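Local structure of tyrosinase (Burkholderia thailandensis, 5ZRD) at residues Gly439-Lys444 and Leu482-His487; Leu42-Pro47 and Val153-Leu158. The protein hydroxylates monophenols to catechols and probably oxidises these further to quinones, using a pair of copper ions and molecular oxygen. All coordinates share one frame; numbering follows the deposited sequence.

Interaction 1 of 2, residues Gly439-Lys444 and Leu482-His487; sequences GSFIMK and LDIVAH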
loop_
_atom_site.group_PDB
_atom_site.type_symbol
_atom_site.label_atom_id
_atom_site.label_comp_id
_atom_site.label_asym_id
_atom_site.label_seq_id
_atom_site.Cartn_x
_atom_site.Cartn_y
_atom_site.Cartn_z
ATOM N N GLY A 439 12.110 20.551 -10.121
ATOM C CA GLY A 439 12.151 21.322 -11.360
ATOM C C GLY A 439 13.463 21.208 -12.142
ATOM O O GLY A 439 14.414 20.564 -11.722
ATOM N N SER A 440 13.520 21.909 -13.269
ATOM C CA SER A 440 14.654 21.865 -14.200
ATOM C C SER A 440 15.856 22.595 -13.599
ATOM O O SER A 440 15.680 23.369 -12.643
ATOM C CB SER A 440 14.271 22.473 -15.534
ATOM O OG SER A 440 13.161 21.788 -16.116
ATOM N N PHE A 441 17.059 22.330 -14.132
ATOM C CA PHE A 441 18.288 22.980 -13.642
ATOM C C PHE A 441 19.404 22.915 -14.688
ATOM O O PHE A 441 19.381 22.122 -15.616
ATOM C CB PHE A 441 18.736 22.438 -12.280
ATOM C CG PHE A 441 19.196 21.013 -12.211
ATOM C CD1 PHE A 441 18.292 19.983 -12.049
ATOM C CD2 PHE A 441 20.538 20.696 -12.238
ATOM C CE1 PHE A 441 18.715 18.658 -11.987
ATOM C CE2 PHE A 441 20.966 19.374 -12.174
ATOM C CZ PHE A 441 20.056 18.357 -12.032
ATOM N N ILE A 442 20.352 23.842 -14.541
ATOM C CA ILE A 442 21.475 23.966 -15.434
ATOM C C ILE A 442 22.757 23.803 -14.620
ATOM O O ILE A 442 22.831 24.281 -13.500
ATOM C CB ILE A 442 21.480 25.310 -16.167
ATOM C CG1 ILE A 442 20.135 25.605 -16.844
ATOM C CG2 ILE A 442 22.647 25.342 -17.144
ATOM C CD1 ILE A 442 19.982 27.042 -17.291
ATOM N N MET A 443 23.715 23.061 -15.196
ATOM C CA MET A 443 25.070 22.952 -14.691
ATOM C C MET A 443 25.967 23.728 -15.660
ATOM O O MET A 443 25.860 23.520 -16.861
ATOM C CB MET A 443 25.531 21.495 -14.616
ATOM C CG MET A 443 24.735 20.683 -13.666
ATOM S SD MET A 443 25.176 18.924 -13.657
ATOM C CE MET A 443 26.923 19.047 -13.276
ATOM N N LYS A 444 26.771 24.655 -15.135
ATOM C CA LYS A 444 27.724 25.450 -15.913
ATOM C C LYS A 444 29.115 25.157 -15.351
ATOM O O LYS A 444 29.290 25.186 -14.143
ATOM C CB LYS A 444 27.385 26.937 -15.810
ATOM C CG LYS A 444 26.247 27.403 -16.703
ATOM C CD LYS A 444 26.044 28.886 -16.653
ATOM C CE LYS A 444 26.606 29.592 -17.866
ATOM N NZ LYS A 444 26.344 31.050 -17.818
ATOM N N LEU A 482 19.108 10.715 -7.699
ATOM C CA LEU A 482 19.687 10.702 -9.062
ATOM C C LEU A 482 21.210 10.955 -9.027
ATOM O O LEU A 482 21.740 11.778 -8.242
ATOM C CB LEU A 482 18.956 11.736 -9.934
ATOM C CG LEU A 482 18.808 11.384 -11.421
ATOM C CD1 LEU A 482 17.800 10.254 -11.650
ATOM C CD2 LEU A 482 18.410 12.612 -12.231
ATOM N N ASP A 483 21.897 10.172 -9.878
ATOM C CA ASP A 483 23.287 10.382 -10.312
ATOM C C ASP A 483 23.403 11.732 -11.020
ATOM O O ASP A 483 22.799 11.937 -12.079
ATOM C CB ASP A 483 23.740 9.279 -11.336
ATOM C CG ASP A 483 24.539 8.099 -10.693
ATOM O OD1 ASP A 483 23.903 7.193 -10.098
ATOM O OD2 ASP A 483 25.798 8.044 -10.833
ATOM N N ILE A 484 24.180 12.649 -10.460
ATOM C CA ILE A 484 24.684 13.766 -11.256
ATOM C C ILE A 484 25.939 13.266 -11.997
ATOM O O ILE A 484 26.959 12.969 -11.379
ATOM C CB ILE A 484 24.978 15.018 -10.393
ATOM C CG1 ILE A 484 23.821 15.404 -9.461
ATOM C CG2 ILE A 484 25.395 16.192 -11.272
ATOM C CD1 ILE A 484 22.739 16.254 -10.099
ATOM N N VAL A 485 25.863 13.121 -13.307
ATOM C CA VAL A 485 27.069 12.856 -14.099
ATOM C C VAL A 485 27.006 13.741 -15.345
ATOM O O VAL A 485 26.020 13.753 -16.012
ATOM C CB VAL A 485 27.234 11.361 -14.433
ATOM C CG1 VAL A 485 25.920 10.729 -14.794
ATOM C CG2 VAL A 485 28.243 11.140 -15.535
ATOM N N ALA A 486 28.037 14.538 -15.587
ATOM C CA ALA A 486 28.021 15.493 -16.679
ATOM C C ALA A 486 29.422 15.539 -17.285
ATOM O O ALA A 486 30.388 15.469 -16.535
ATOM C CB ALA A 486 27.597 16.855 -16.184
ATOM N N HIS A 487 29.522 15.626 -18.611
ATOM C CA HIS A 487 30.811 15.749 -19.251
ATOM C C HIS A 487 30.928 17.112 -19.932
ATOM O O HIS A 487 29.934 17.652 -20.416
ATOM C CB HIS A 487 31.035 14.670 -20.305
ATOM C CG HIS A 487 30.718 13.298 -19.844
ATOM N ND1 HIS A 487 31.662 12.492 -19.241
ATOM C CD2 HIS A 487 29.576 12.585 -19.899
ATOM C CE1 HIS A 487 31.104 11.317 -18.966
ATOM N NE2 HIS A 487 29.825 11.367 -19.348
#
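Two beta sheets meet here through one face each: Phe-441 and Met-443, on strand 441-450 of the mixed four-stranded sheet, pack against Ile-484 and Ala-486 of the segment that carries strand 485-489, an outer strand, within this chain, of the smaller antiparallel sheet. The contact is between sheets and not within one; no hydrogen bond joins the segments, and the closest CA atoms, those of Met-443 and Ala-486, are 8.3 Å apart.

Met-443 reaches across with the end of its side chain. The chain runs straight out to SD and then bends at chi3 (57°), which turns the methyl group onto the second segment. The sulfur rests on the branch methyl of Ile-484, with SD 3.6 Å from CG2, and the terminal CE lies 3.7 Å from CB of Ala-486 while staying 3.8 Å from that same Ile-484 CG2. The methionine end therefore lies over two alternate residues of 482-487.

Ile-484 splits its two arms between two partners. CG2 takes the methionine, and the longer arm carries CD1 to the far end of the Phe-441 ring, meeting it obliquely with CD1 3.9 Å from CZ. With chi1 at 66°, the Phe-441 ring sits over its own backbone, and Gly-439 O lies in the ring plane at its edge.

On their own sheet, Phe-441 and Met-443 bond through the backbone to Ile-466 and Lys-464 of strand 456-466, whereas Ala-486 pairs with Val-429. Phe-507 of strand 502-509 also touches Met-443. With carbon and sulfur as the touching atoms, the two segments are held together by dispersion and the burial of apolar surface, with no hydrogen bond between them.

Interaction 2 of 2, residues Leu42-Pro47 and Val153-Leu158; sequences LPPSDP and VLPVAL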
loop_
_atom_site.group_PDB
_atom_site.type_symbol
_atom_site.label_atom_id
_atom_site.label_comp_id
_atom_site.label_asym_id
_atom_site.label_seq_id
_atom_site.Cartn_x
_atom_site.Cartn_y
_atom_site.Cartn_z
ATOM N N LEU A 42 -12.052 24.187 -30.041
ATOM C CA LEU A 42 -12.805 22.956 -29.875
ATOM C C LEU A 42 -12.972 22.675 -28.386
ATOM O O LEU A 42 -12.127 23.008 -27.633
ATOM C CB LEU A 42 -12.087 21.809 -30.595
ATOM C CG LEU A 42 -12.224 21.853 -32.117
ATOM C CD1 LEU A 42 -11.141 21.022 -32.794
ATOM C CD2 LEU A 42 -13.625 21.396 -32.550
ATOM N N PRO A 43 -14.079 22.052 -27.982
ATOM C CA PRO A 43 -14.226 21.692 -26.576
ATOM C C PRO A 43 -13.065 20.825 -26.058
ATOM O O PRO A 43 -12.510 20.032 -26.813
ATOM C CB PRO A 43 -15.498 20.833 -26.480
ATOM C CG PRO A 43 -15.783 20.416 -27.908
ATOM C CD PRO A 43 -15.214 21.531 -28.758
ATOM N N PRO A 44 -12.771 20.918 -24.759
ATOM C CA PRO A 44 -11.664 20.186 -24.142
ATOM C C PRO A 44 -11.850 18.654 -24.106
ATOM O O PRO A 44 -10.849 17.923 -23.998
ATOM C CB PRO A 44 -11.543 20.800 -22.740
ATOM C CG PRO A 44 -12.914 21.383 -22.461
ATOM C CD PRO A 44 -13.456 21.799 -23.805
ATOM N N SER A 45 -13.073 18.147 -24.272
ATOM C CA SER A 45 -13.299 16.670 -24.295
ATOM C C SER A 45 -13.007 16.092 -25.690
ATOM O O SER A 45 -13.103 14.912 -25.868
ATOM C CB SER A 45 -14.712 16.340 -23.893
ATOM O OG SER A 45 -15.596 16.724 -24.934
ATOM N N ASP A 46 -12.702 16.940 -26.670
ATOM C CA ASP A 46 -12.448 16.529 -28.041
ATOM C C ASP A 46 -10.932 16.176 -28.220
ATOM O O ASP A 46 -10.054 17.014 -27.979
ATOM C CB ASP A 46 -12.907 17.680 -28.987
ATOM C CG ASP A 46 -12.817 17.329 -30.478
ATOM O OD1 ASP A 46 -12.118 16.367 -30.826
ATOM O OD2 ASP A 46 -13.446 18.008 -31.323
ATOM N N PRO A 47 -10.627 14.960 -28.712
ATOM C CA PRO A 47 -9.224 14.512 -28.750
ATOM C C PRO A 47 -8.324 15.346 -29.671
ATOM O O PRO A 47 -7.110 15.202 -29.617
ATOM C CB PRO A 47 -9.283 13.066 -29.271
ATOM C CG PRO A 47 -10.699 12.636 -28.980
ATOM C CD PRO A 47 -11.483 13.894 -29.274
ATOM N N VAL A 153 -5.027 30.032 -23.027
ATOM C CA VAL A 153 -5.838 30.189 -21.845
ATOM C C VAL A 153 -6.514 28.835 -21.640
ATOM O O VAL A 153 -7.110 28.293 -22.560
ATOM C CB VAL A 153 -6.886 31.318 -22.036
ATOM C CG1 VAL A 153 -7.752 31.515 -20.804
ATOM C CG2 VAL A 153 -6.257 32.652 -22.439
ATOM N N LEU A 154 -6.443 28.300 -20.449
ATOM C CA LEU A 154 -6.974 26.994 -20.196
ATOM C C LEU A 154 -8.509 27.077 -20.148
ATOM O O LEU A 154 -9.033 27.915 -19.445
ATOM C CB LEU A 154 -6.394 26.511 -18.867
ATOM C CG LEU A 154 -4.889 26.237 -18.855
ATOM C CD1 LEU A 154 -4.433 25.793 -17.474
ATOM C CD2 LEU A 154 -4.529 25.185 -19.888
ATOM N N PRO A 155 -9.224 26.214 -20.905
ATOM C CA PRO A 155 -10.710 26.201 -20.864
ATOM C C PRO A 155 -11.310 25.566 -19.597
ATOM O O PRO A 155 -12.440 25.876 -19.230
ATOM C CB PRO A 155 -11.112 25.344 -22.073
ATOM C CG PRO A 155 -9.951 24.394 -22.230
ATOM C CD PRO A 155 -8.749 25.271 -21.942
ATOM N N VAL A 156 -10.571 24.633 -18.998
ATOM C CA VAL A 156 -10.896 24.020 -17.734
ATOM C C VAL A 156 -9.610 23.997 -16.926
ATOM O O VAL A 156 -8.537 24.248 -17.475
ATOM C CB VAL A 156 -11.437 22.588 -17.880
ATOM C CG1 VAL A 156 -12.766 22.564 -18.614
ATOM C CG2 VAL A 156 -10.434 21.691 -18.569
ATOM N N ALA A 157 -9.747 23.652 -15.659
ATOM C CA ALA A 157 -8.620 23.654 -14.758
ATOM C C ALA A 157 -7.835 22.350 -14.920
ATOM O O ALA A 157 -8.368 21.324 -15.234
ATOM C CB ALA A 157 -9.083 23.832 -13.330
ATOM N N LEU A 158 -6.547 22.460 -14.716
ATOM C CA LEU A 158 -5.721 21.334 -14.434
ATOM C C LEU A 158 -5.835 21.106 -12.940
ATOM O O LEU A 158 -5.296 21.877 -12.167
ATOM C CB LEU A 158 -4.271 21.655 -14.798
ATOM C CG LEU A 158 -3.981 21.750 -16.289
ATOM C CD1 LEU A 158 -2.576 22.272 -16.518
ATOM C CD2 LEU A 158 -4.160 20.390 -16.945
#
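Pro-44 turns its ring toward Pro-155 and Val-156 and touches both with different corners. Its CB lies 4.0 Å from CG of Pro-155, and its CG, one atom further round the ring, lies at the same 4.0 Å from CG1 of Val-156. One proline ring thus spans two successive residues of the opposing loop. The CA atoms of Pro-44 and Pro-155, 6.9 Å apart, are the closest CA pair between the segments.

Val-156 uses a single methyl. Its CG1 stands beside the backbone N and opposite the carbonyl carbon (chi1 -65°), which directs this branch at the proline, and the two side chains cross at a slant. Pro-155 offers the flap of its ring, CG. All the touching atoms are saturated carbons at ordinary van der Waals separation, and no hydrogen bond links the segments.

The first segment owes its shape to a type I beta turn from Pro-43 to Asp-46, closed by a bond from Asp-46 N to Pro-43 O of 3.1 Å. Pro-44 occupies the second position of that turn, with phi at -67°; the ring closure and the turn together restrict the backbone from which the ring projects. After the turn, Asp-46 OD1 accepts a bond from Lys-48 N.

This is a small, peripheral contact between two loops, one joining helix 27-41 to helix 50-57 and the other running from strand 143-146 to strand 165-167. Phe-51 of helix 50-57 touches Pro-44, Pro-155 and Val-156 alike, which places the loop-to-loop contact against the start of that helix.

How the interactions relate
From the N terminus, the chain leaves helix 27-41 through residues 42-47, and interaction 2 closes a long span, about a third of it helix, when residues 153-158 return to that turn. Helix 90-108 and the copper-binding His-57, His-85 and His-94 fall within this loop. Helices 274-285 and 315-334 follow before interaction 1 opens at 439-444; it closes with 482-487 a shorter span whose regular structure is all strand. The two loops come in series, neither enclosing nor crossing the other. Their centres are 34 Å apart, on opposite sides of the chain's centre: interaction 2 joins surface loops, and interaction 1 joins two sheets.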